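Local coordinates for uncharacterized protein (Thermus thermophilus HB8, PDB 6SCE) that is a DNA nuclease of type III CRISPR defence, activated by cyclic oligoadenylate, at residues A[137-140]-A[141-144]; A[381-384]-A[385-388]; A[115-118]-A[119-122]. One frame throughout, in Å; residues are numbered along the deposited sequence.

Overall arrangement
Interactions 1 and 2 each lie at a helix's first turn: 137-144 meets the base of A2 of chain B through the Y143 hydroxyl, 381-388 the phosphate of A3 of chain B through the helix end. Their centres are about 25 Å apart, their nearest atoms about 14 Å. Interaction 3, in the loop leading into strand 120-125, has its centre about 15 Å from both others and its nearest atom about 6 Å from the nucleotides. It touches interaction 2: A385 CB packs on L122 CD1 at 3.7 Å, joining strand 120-125 of the first sheet to helix 384-393, which follows strand 375-378 of the second, similarly ordered sheet. Interactions 1 and 3 stay about 5 Å apart at nearest atoms.

Interaction 1. Residues A[137-140]-A[141-144]; sequences ALTL and EEYA. With nucleotides of chain B.
At T139 the chain turns from an extended loop into helix 140-148, T139 O accepting from Y143 N at 3.0 Å and L140 O from A144 N at 2.8 Å. The start of the helix is closed by a capping box, in which T139 and E142 serve each other's backbone. T139 is the N-cap: its OG1, turned between its own N and carbonyl carbon (chi1 66°), takes the N-H of E142 at 3.0 Å. In return the carboxylate of E142 reaches back, and its OE1 receives T139 N at 2.9 Å in a nearly straight bond (164°), met on the anti side of the oxygen. Threonine suits the cap because its hydroxyl is short and close to the main chain, while a glutamate three residues on is long enough to return the bond. The same carboxylate has outside partners, K22 through a salt bridge and Y18 through a hydrogen bond. L138 lies across the Y143 ring, CD2 over one face, offset toward the rim and 4.0 Å from the centroid in a CH-pi contact, with CB against CE2 at 3.5 Å. Tyrosine suits the place because its ring packs against L138 while its hydroxyl takes the adenine N-H: OH accepts from N6 of A2 of chain B at 3.0 Å, almost linearly (171°), and also bonds to G186 O. The amino group arrives at the ring edge, in its plane, so Y143 helps to hold the adenine. Around this turn, L138 packs on helix 15-28, Y143 on strand 179-184, and L140 on strand 169-172.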
ATOM      1  N   ALA A 137      -5.519  20.018  15.330  1.00 28.35           N
ATOM      2  CA  ALA A 137      -6.113  19.274  14.189  1.00 29.32           C
ATOM      3  C   ALA A 137      -6.408  20.131  12.984  1.00 29.36           C
ATOM      4  O   ALA A 137      -7.002  21.227  13.093  1.00 27.85           O
ATOM      5  CB  ALA A 137      -7.406  18.609  14.642  1.00 29.44           C
ATOM      6  N   LEU A 138      -6.015  19.661  11.799  1.00 26.28           N
ATOM      7  CA  LEU A 138      -6.290  20.438  10.610  1.00 26.93           C
ATOM      8  C   LEU A 138      -7.818  20.607  10.413  1.00 27.01           C
ATOM      9  O   LEU A 138      -8.618  19.669  10.624  1.00 26.98           O
ATOM     10  CB  LEU A 138      -5.675  19.786   9.364  1.00 26.18           C
ATOM     11  CG  LEU A 138      -4.241  20.216   9.025  1.00 27.46           C
ATOM     12  CD1 LEU A 138      -3.298  20.062  10.196  1.00 28.75           C
ATOM     13  CD2 LEU A 138      -3.766  19.436   7.803  1.00 26.78           C
ATOM     14  N   THR A 139      -8.182  21.789   9.972  1.00 27.38           N
ATOM     15  CA  THR A 139      -9.569  22.126   9.664  1.00 29.72           C
ATOM     16  C   THR A 139      -9.866  21.747   8.227  1.00 27.40           C
ATOM     17  O   THR A 139      -8.978  21.460   7.418  1.00 26.17           O
ATOM     18  CB  THR A 139      -9.799  23.645   9.812  1.00 29.54           C
ATOM     19  OG1 THR A 139      -9.026  24.328   8.818  1.00 28.34           O
ATOM     20  CG2 THR A 139      -9.418  24.131  11.238  1.00 33.57           C
ATOM     21  N   LEU A 140     -11.134  21.777   7.873  1.00 27.42           N
ATOM     22  CA  LEU A 140     -11.532  21.534   6.502  1.00 27.68           C
ATOM     23  C   LEU A 140     -10.883  22.539   5.590  1.00 28.74           C
ATOM     24  O   LEU A 140     -10.434  22.198   4.495  1.00 28.49           O
ATOM     25  CB  LEU A 140     -13.060  21.534   6.353  1.00 30.40           C
ATOM     26  CG  LEU A 140     -13.501  21.084   4.950  1.00 35.47           C
ATOM     27  CD1 LEU A 140     -14.758  20.237   4.966  1.00 44.04           C
ATOM     28  CD2 LEU A 140     -13.651  22.264   3.997  1.00 38.63           C
ATOM     29  N   GLU A 141     -10.824  23.798   6.022  1.00 28.28           N
ATOM     30  CA  GLU A 141     -10.260  24.825   5.154  1.00 27.17           C
ATOM     31  C   GLU A 141      -8.760  24.591   4.929  1.00 25.94           C
ATOM     32  O   GLU A 141      -8.243  24.852   3.846  1.00 26.07           O
ATOM     33  CB  GLU A 141     -10.447  26.198   5.776  1.00 31.75           C
ATOM     34  CG  GLU A 141     -11.883  26.677   5.741  1.00 35.50           C
ATOM     35  CD  GLU A 141     -12.815  25.895   6.633  1.00 42.37           C
ATOM     36  OE1 GLU A 141     -12.394  25.390   7.727  1.00 39.33           O
ATOM     37  OE2 GLU A 141     -14.003  25.782   6.195  1.00 52.49           O
ATOM     38  N   GLU A 142      -8.090  24.126   5.968  1.00 24.78           N
ATOM     39  CA  GLU A 142      -6.630  23.790   5.845  1.00 26.97           C
ATOM     40  C   GLU A 142      -6.446  22.621   4.860  1.00 25.82           C
ATOM     41  O   GLU A 142      -5.597  22.676   3.992  1.00 25.35           O
ATOM     42  CB  GLU A 142      -6.058  23.519   7.215  1.00 25.16           C
ATOM     43  CG  GLU A 142      -5.769  24.803   7.982  1.00 26.07           C
ATOM     44  CD  GLU A 142      -5.456  24.624   9.442  1.00 28.80           C
ATOM     45  OE1 GLU A 142      -5.928  23.644  10.058  1.00 29.15           O
ATOM     46  OE2 GLU A 142      -4.708  25.487  10.007  1.00 28.59           O
ATOM     47  N   TYR A 143      -7.261  21.559   4.985  1.00 25.47           N
ATOM     48  CA  TYR A 143      -7.212  20.491   3.987  1.00 25.32           C
ATOM     49  C   TYR A 143      -7.543  20.956   2.584  1.00 26.60           C
ATOM     50  O   TYR A 143      -6.921  20.513   1.635  1.00 27.72           O
ATOM     51  CB  TYR A 143      -8.114  19.333   4.387  1.00 24.73           C
ATOM     52  CG  TYR A 143      -7.473  18.385   5.332  1.00 24.40           C
ATOM     53  CD1 TYR A 143      -6.416  17.582   4.920  1.00 25.94           C
ATOM     54  CD2 TYR A 143      -7.888  18.281   6.633  1.00 25.24           C
ATOM     55  CE1 TYR A 143      -5.839  16.671   5.774  1.00 25.82           C
ATOM     56  CE2 TYR A 143      -7.320  17.357   7.490  1.00 26.81           C
ATOM     57  CZ  TYR A 143      -6.278  16.568   7.060  1.00 26.04           C
ATOM     58  OH  TYR A 143      -5.670  15.669   7.937  1.00 25.36           O
ATOM     59  N   ALA A 144      -8.512  21.863   2.450  1.00 27.41           N
ATOM     60  CA  ALA A 144      -8.875  22.368   1.138  1.00 29.20           C
ATOM     61  C   ALA A 144      -7.722  23.104   0.489  1.00 26.79           C
ATOM     62  O   ALA A 144      -7.462  22.941  -0.725  1.00 29.07           O
ATOM     63  CB  ALA A 144     -10.114  23.265   1.216  1.00 31.36           C
TER
ATOM     64  P     A B   2       4.492  10.866   3.937  1.00 22.38           P
ATOM     65  OP1   A B   2       3.577  11.110   2.779  1.00 22.57           O
ATOM     66  OP2   A B   2       5.332  11.963   4.536  1.00 21.84           O
ATOM     67  O5'   A B   2       3.594  10.255   5.118  1.00 22.76           O
ATOM     68  C5'   A B   2       4.176  10.148   6.438  1.00 23.16           C
ATOM     69  C4'   A B   2       3.144   9.604   7.394  1.00 23.20           C
ATOM     70  O4'   A B   2       2.086  10.590   7.541  1.00 24.31           O
ATOM     71  C3'   A B   2       2.470   8.303   6.981  1.00 24.23           C
ATOM     72  O3'   A B   2       2.308   7.426   8.094  1.00 25.21           O
ATOM     73  C2'   A B   2       1.098   8.762   6.496  1.00 25.79           C
ATOM     74  O2'   A B   2       0.104   7.777   6.681  1.00 25.63           O
ATOM     75  C1'   A B   2       0.844   9.952   7.411  1.00 25.00           C
ATOM     76  N9    A B   2      -0.150  10.893   6.932  1.00 23.37           N
ATOM     77  C8    A B   2      -0.592  11.064   5.640  1.00 23.26           C
ATOM     78  N7    A B   2      -1.547  11.955   5.551  1.00 23.45           N
ATOM     79  C5    A B   2      -1.761  12.380   6.854  1.00 22.67           C
ATOM     80  C6    A B   2      -2.659  13.308   7.417  1.00 24.40           C
ATOM     81  N6    A B   2      -3.599  13.944   6.721  1.00 23.72           N
ATOM     82  N1    A B   2      -2.571  13.523   8.751  1.00 23.18           N
ATOM     83  C2    A B   2      -1.690  12.799   9.455  1.00 24.13           C
ATOM     84  N3    A B   2      -0.806  11.892   9.039  1.00 23.25           N
ATOM     85  C4    A B   2      -0.902  11.725   7.712  1.00 24.39           C
TER

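Interaction 2. Residues A[381-384]-A[385-388]; sequences SGTT and AMAL. With nucleotides of chain B.
The side chain of M386, here selenomethionine, runs back past the hydroxyl of T383, its CG 3.2 Å from T383 OG1, and ends over the backbone of G382, where CE lies 3.8 Å from G382 CA. A bend at the last torsion (chi3 59°) turns the methyl this way, and SE meets C2 of A3 of chain B at 3.7 Å. Glycine fits position 382 because its phi is positive and a beta carbon would collide with that methyl. T383 is the N-cap of helix 384-393: OG1 accepts from M386 N at 3.2 Å and is also bonded to P351 O, while its methyl CG2 faces the ribose of A3 of chain B, 3.6 Å from O4'. The helix follows strand 375-378 of a Rossmann-like sheet, and its N-terminal end receives the ligand's phosphate as in many nucleotide-binding folds. T384 grips one oxygen twice, OP1 of A3 of chain B taking both T384 N at 2.8 Å and T384 OG1 at 2.6 Å; the helix dipole would probably favour a negative charge here. A valine in place of T383 would probably leave M386 N without its hydroxyl acceptor and P351 O without its hydroxyl partner. The methyl of T384 points the other way from the phosphate, lying alongside L388 with CG2 4.0 Å from L388 CD1, and both side chains rest on L109 of strand 105-111.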
ATOM      1  N   SER A 381       7.247  -1.706   8.293  1.00 26.20           N
ATOM      2  CA  SER A 381       5.803  -1.822   8.498  1.00 25.01           C
ATOM      3  C   SER A 381       5.337  -1.154   9.795  1.00 25.20           C
ATOM      4  O   SER A 381       6.114  -0.792  10.681  1.00 24.74           O
ATOM      5  CB  SER A 381       5.390  -3.290   8.464  1.00 26.56           C
ATOM      6  OG  SER A 381       5.898  -3.944   7.306  1.00 27.43           O
ATOM      7  N   GLY A 382       4.015  -1.034   9.880  1.00 25.86           N
ATOM      8  CA  GLY A 382       3.373  -0.258  10.888  1.00 25.17           C
ATOM      9  C   GLY A 382       3.561   1.220  10.639  1.00 25.42           C
ATOM     10  O   GLY A 382       4.256   1.658   9.704  1.00 25.74           O
ATOM     11  N   THR A 383       2.971   1.998  11.526  1.00 24.46           N
ATOM     12  CA  THR A 383       3.118   3.439  11.548  1.00 23.45           C
ATOM     13  C   THR A 383       4.522   3.797  12.011  1.00 22.88           C
ATOM     14  O   THR A 383       5.258   2.946  12.494  1.00 24.12           O
ATOM     15  CB  THR A 383       2.113   4.054  12.532  1.00 24.35           C
ATOM     16  OG1 THR A 383       2.435   3.577  13.839  1.00 24.04           O
ATOM     17  CG2 THR A 383       0.689   3.685  12.139  1.00 25.48           C
ATOM     18  N   THR A 384       4.914   5.056  11.895  1.00 22.50           N
ATOM     19  CA  THR A 384       6.242   5.464  12.369  1.00 23.28           C
ATOM     20  C   THR A 384       6.403   5.223  13.870  1.00 25.98           C
ATOM     21  O   THR A 384       7.445   4.739  14.317  1.00 25.40           O
ATOM     22  CB  THR A 384       6.574   6.920  11.988  1.00 25.24           C
ATOM     23  OG1 THR A 384       6.399   7.075  10.573  1.00 25.62           O
ATOM     24  CG2 THR A 384       7.960   7.264  12.331  1.00 26.01           C
ATOM     25  N   ALA A 385       5.335   5.476  14.632  1.00 24.10           N
ATOM     26  CA  ALA A 385       5.313   5.155  16.045  1.00 25.02           C
ATOM     27  C   ALA A 385       5.637   3.704  16.307  1.00 23.94           C
ATOM     28  O   ALA A 385       6.489   3.433  17.163  1.00 26.04           O
ATOM     29  CB  ALA A 385       3.968   5.527  16.673  1.00 25.36           C
HETATM   30  N   MSE A 386       5.015   2.798  15.563  1.00 24.62           N
HETATM   31  CA  MSE A 386       5.199   1.369  15.781  1.00 24.06           C
HETATM   32  C   MSE A 386       6.590   0.915  15.415  1.00 25.75           C
HETATM   33  O   MSE A 386       7.235   0.155  16.137  1.00 25.11           O
HETATM   34  CB  MSE A 386       4.144   0.593  15.042  1.00 25.24           C
HETATM   35  CG  MSE A 386       2.712   0.824  15.542  1.00 24.85           C
HETATM   36 SE   MSE A 386       1.334   0.266  14.311  1.00 26.43          SE
HETATM   37  CE  MSE A 386       1.770  -1.607  14.109  1.00 24.03           C
ATOM     38  N   ALA A 387       7.075   1.400  14.280  1.00 26.33           N
ATOM     39  CA  ALA A 387       8.412   1.062  13.817  1.00 25.45           C
ATOM     40  C   ALA A 387       9.517   1.618  14.712  1.00 25.08           C
ATOM     41  O   ALA A 387      10.527   0.940  14.958  1.00 25.90           O
ATOM     42  CB  ALA A 387       8.583   1.529  12.390  1.00 25.00           C
ATOM     43  N   LEU A 388       9.364   2.854  15.179  1.00 25.67           N
ATOM     44  CA  LEU A 388      10.293   3.395  16.172  1.00 25.67           C
ATOM     45  C   LEU A 388      10.269   2.578  17.470  1.00 26.63           C
ATOM     46  O   LEU A 388      11.309   2.371  18.089  1.00 26.13           O
ATOM     47  CB  LEU A 388      10.022   4.851  16.450  1.00 26.98           C
ATOM     48  CG  LEU A 388      10.380   5.802  15.313  1.00 28.51           C
ATOM     49  CD1 LEU A 388      10.087   7.236  15.704  1.00 29.12           C
ATOM     50  CD2 LEU A 388      11.827   5.652  14.937  1.00 28.76           C
TER
ATOM     51  P     A B   3       3.590   6.699   8.716  1.00 26.45           P
ATOM     52  OP1   A B   3       3.795   7.038  10.183  1.00 23.87           O
ATOM     53  OP2   A B   3       4.811   6.949   7.873  1.00 27.62           O
ATOM     54  O5'   A B   3       3.126   5.188   8.596  1.00 25.07           O
ATOM     55  C5'   A B   3       2.569   4.626   7.399  1.00 27.44           C
ATOM     56  C4'   A B   3       2.377   3.150   7.656  1.00 26.31           C
ATOM     57  O4'   A B   3       1.387   2.960   8.711  1.00 25.77           O
ATOM     58  C3'   A B   3       1.897   2.329   6.465  1.00 23.64           C
ATOM     59  O3'   A B   3       2.751   1.206   6.373  1.00 24.07           O
ATOM     60  C2'   A B   3       0.463   1.944   6.865  1.00 25.10           C
ATOM     61  O2'   A B   3       0.013   0.736   6.292  1.00 24.69           O
ATOM     62  C1'   A B   3       0.605   1.842   8.378  1.00 24.92           C
ATOM     63  N9    A B   3      -0.645   1.960   9.093  1.00 28.50           N
ATOM     64  C8    A B   3      -1.597   2.936   8.917  1.00 29.33           C
ATOM     65  N7    A B   3      -2.613   2.798   9.746  1.00 29.41           N
ATOM     66  C5    A B   3      -2.282   1.700  10.522  1.00 28.52           C
ATOM     67  C6    A B   3      -2.950   1.065  11.588  1.00 29.27           C
ATOM     68  N6    A B   3      -4.105   1.504  12.080  1.00 31.99           N
ATOM     69  N1    A B   3      -2.330   0.006  12.157  1.00 27.40           N
ATOM     70  C2    A B   3      -1.147  -0.394  11.674  1.00 29.23           C
ATOM     71  N3    A B   3      -0.425   0.119  10.669  1.00 28.27           N
ATOM     72  C4    A B   3      -1.064   1.178  10.134  1.00 28.12           C
TER

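Interaction 3. Residues A[115-118]-A[119-122]; sequences ALEA and PRAL
E117 and R120, three residues apart on either side of the A118-P119 link, close a salt bridge between E117 OE1 and R120 NH2 at 3.0 Å. The bond is nearly straight (171°) and reaches OE1 on the syn side of the carboxylate, with the carboxylate and guanidinium planes only 13° apart. It is a single-point bridge: R120 NE stays 3.6 Å from E117 OE1, and a water fills the angle between them. That water gives one hydrogen to E117 OE1 at 2.9 Å and the other to A118 O at 2.8 Å, and it accepts weakly from R120 NE at 3.3 Å. E117 OE1 therefore receives two donors, and the water supplies a donor to the A118 carbonyl. The arginine is satisfied at a second end as well, since its NH1 forms a salt bridge with E130, and its cation meets the ring of W352 in a cation-pi contact. Arginine suits this site because its several N-H groups can serve a glutamate, a water and a second carboxylate at once; the chain is extended from CG to NE (chi2 177°), which carries the guanidinium far enough to do so. Proline offers no N-H, so P119 brings no donor needing a partner there; its backbone bond with L133 must use its carbonyl. The small side chain of A118 packs on S132 of strand 129-132. Beyond P119 the chain enters strand 120-125, an inner strand of its mixed sheet, R120 and L122 pairing with E111 and L109 of strand 105-111 and A121 with R131 of strand 129-132, both antiparallel, while L116 on the loop rests on helix 268-276.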
ATOM      1  N   ALA A 115      -9.033   5.663  12.983  1.00 28.32           N
ATOM      2  CA  ALA A 115     -10.247   6.273  12.483  1.00 30.61           C
ATOM      3  C   ALA A 115     -11.092   6.841  13.603  1.00 30.66           C
ATOM      4  O   ALA A 115     -11.191   6.233  14.675  1.00 30.30           O
ATOM      5  CB  ALA A 115     -11.074   5.250  11.685  1.00 34.41           C
ATOM      6  N   LEU A 116     -11.642   8.018  13.331  1.00 28.66           N
ATOM      7  CA  LEU A 116     -12.497   8.791  14.211  1.00 33.11           C
ATOM      8  C   LEU A 116     -11.842   9.353  15.460  1.00 35.20           C
ATOM      9  O   LEU A 116     -12.532   9.894  16.324  1.00 36.99           O
ATOM     10  CB  LEU A 116     -13.765   7.995  14.587  1.00 36.25           C
ATOM     11  CG  LEU A 116     -14.727   7.683  13.453  1.00 38.60           C
ATOM     12  CD1 LEU A 116     -15.950   6.978  14.024  1.00 40.47           C
ATOM     13  CD2 LEU A 116     -15.147   8.924  12.707  1.00 37.09           C
ATOM     14  N   GLU A 117     -10.519   9.259  15.579  1.00 33.01           N
ATOM     15  CA  GLU A 117      -9.823   9.932  16.680  1.00 33.45           C
ATOM     16  C   GLU A 117      -9.108  11.172  16.194  1.00 32.26           C
ATOM     17  O   GLU A 117      -8.837  11.289  15.012  1.00 34.53           O
ATOM     18  CB  GLU A 117      -8.827   9.001  17.310  1.00 35.08           C
ATOM     19  CG  GLU A 117      -9.477   7.984  18.234  1.00 40.04           C
ATOM     20  CD  GLU A 117      -8.480   7.332  19.164  1.00 40.88           C
ATOM     21  OE1 GLU A 117      -7.304   7.745  19.177  1.00 42.09           O
ATOM     22  OE2 GLU A 117      -8.874   6.377  19.863  1.00 48.44           O
ATOM     23  N   ALA A 118      -8.792  12.099  17.085  1.00 29.98           N
ATOM     24  CA  ALA A 118      -7.903  13.186  16.714  1.00 30.33           C
ATOM     25  C   ALA A 118      -6.491  12.610  16.677  1.00 29.70           C
ATOM     26  O   ALA A 118      -6.181  11.658  17.414  1.00 27.27           O
ATOM     27  CB  ALA A 118      -7.963  14.326  17.718  1.00 31.54           C
ATOM     28  N   PRO A 119      -5.622  13.197  15.857  1.00 28.32           N
ATOM     29  CA  PRO A 119      -4.202  12.765  15.898  1.00 28.28           C
ATOM     30  C   PRO A 119      -3.572  13.008  17.258  1.00 29.33           C
ATOM     31  O   PRO A 119      -4.082  13.834  18.029  1.00 30.87           O
ATOM     32  CB  PRO A 119      -3.520  13.657  14.864  1.00 29.22           C
ATOM     33  CG  PRO A 119      -4.617  14.165  14.006  1.00 32.50           C
ATOM     34  CD  PRO A 119      -5.839  14.267  14.879  1.00 29.61           C
ATOM     35  N   ARG A 120      -2.485  12.295  17.545  1.00 28.41           N
ATOM     36  CA  ARG A 120      -1.717  12.455  18.774  1.00 28.57           C
ATOM     37  C   ARG A 120      -0.313  12.923  18.460  1.00 29.63           C
ATOM     38  O   ARG A 120       0.247  12.534  17.441  1.00 29.76           O
ATOM     39  CB  ARG A 120      -1.619  11.120  19.492  1.00 30.28           C
ATOM     40  CG  ARG A 120      -2.957  10.475  19.810  1.00 34.18           C
ATOM     41  CD  ARG A 120      -2.762   9.114  20.459  1.00 33.70           C
ATOM     42  NE  ARG A 120      -4.044   8.463  20.604  1.00 37.03           N
ATOM     43  CZ  ARG A 120      -4.376   7.633  21.576  1.00 37.68           C
ATOM     44  NH1 ARG A 120      -3.514   7.321  22.532  1.00 41.61           N
ATOM     45  NH2 ARG A 120      -5.588   7.114  21.578  1.00 37.98           N
ATOM     46  N   ALA A 121       0.253  13.758  19.323  1.00 29.75           N
ATOM     47  CA  ALA A 121       1.693  14.015  19.303  1.00 31.41           C
ATOM     48  C   ALA A 121       2.362  13.014  20.224  1.00 33.72           C
ATOM     49  O   ALA A 121       1.962  12.869  21.389  1.00 34.02           O
ATOM     50  CB  ALA A 121       1.991  15.433  19.782  1.00 32.39           C
ATOM     51  N   LEU A 122       3.376  12.332  19.732  1.00 29.84           N
ATOM     52  CA  LEU A 122       4.204  11.494  20.602  1.00 30.53           C
ATOM     53  C   LEU A 122       5.550  12.134  20.713  1.00 30.91           C
ATOM     54  O   LEU A 122       6.275  12.238  19.721  1.00 28.71           O
ATOM     55  CB  LEU A 122       4.349  10.096  20.040  1.00 31.95           C
ATOM     56  CG  LEU A 122       3.089   9.342  19.652  1.00 38.55           C
ATOM     57  CD1 LEU A 122       3.493   7.896  19.424  1.00 41.43           C
ATOM     58  CD2 LEU A 122       2.001   9.431  20.693  1.00 44.38           C
TER
HETATM   59  O   HOH W   1      -5.243   9.001  17.542  1.00 40.65           O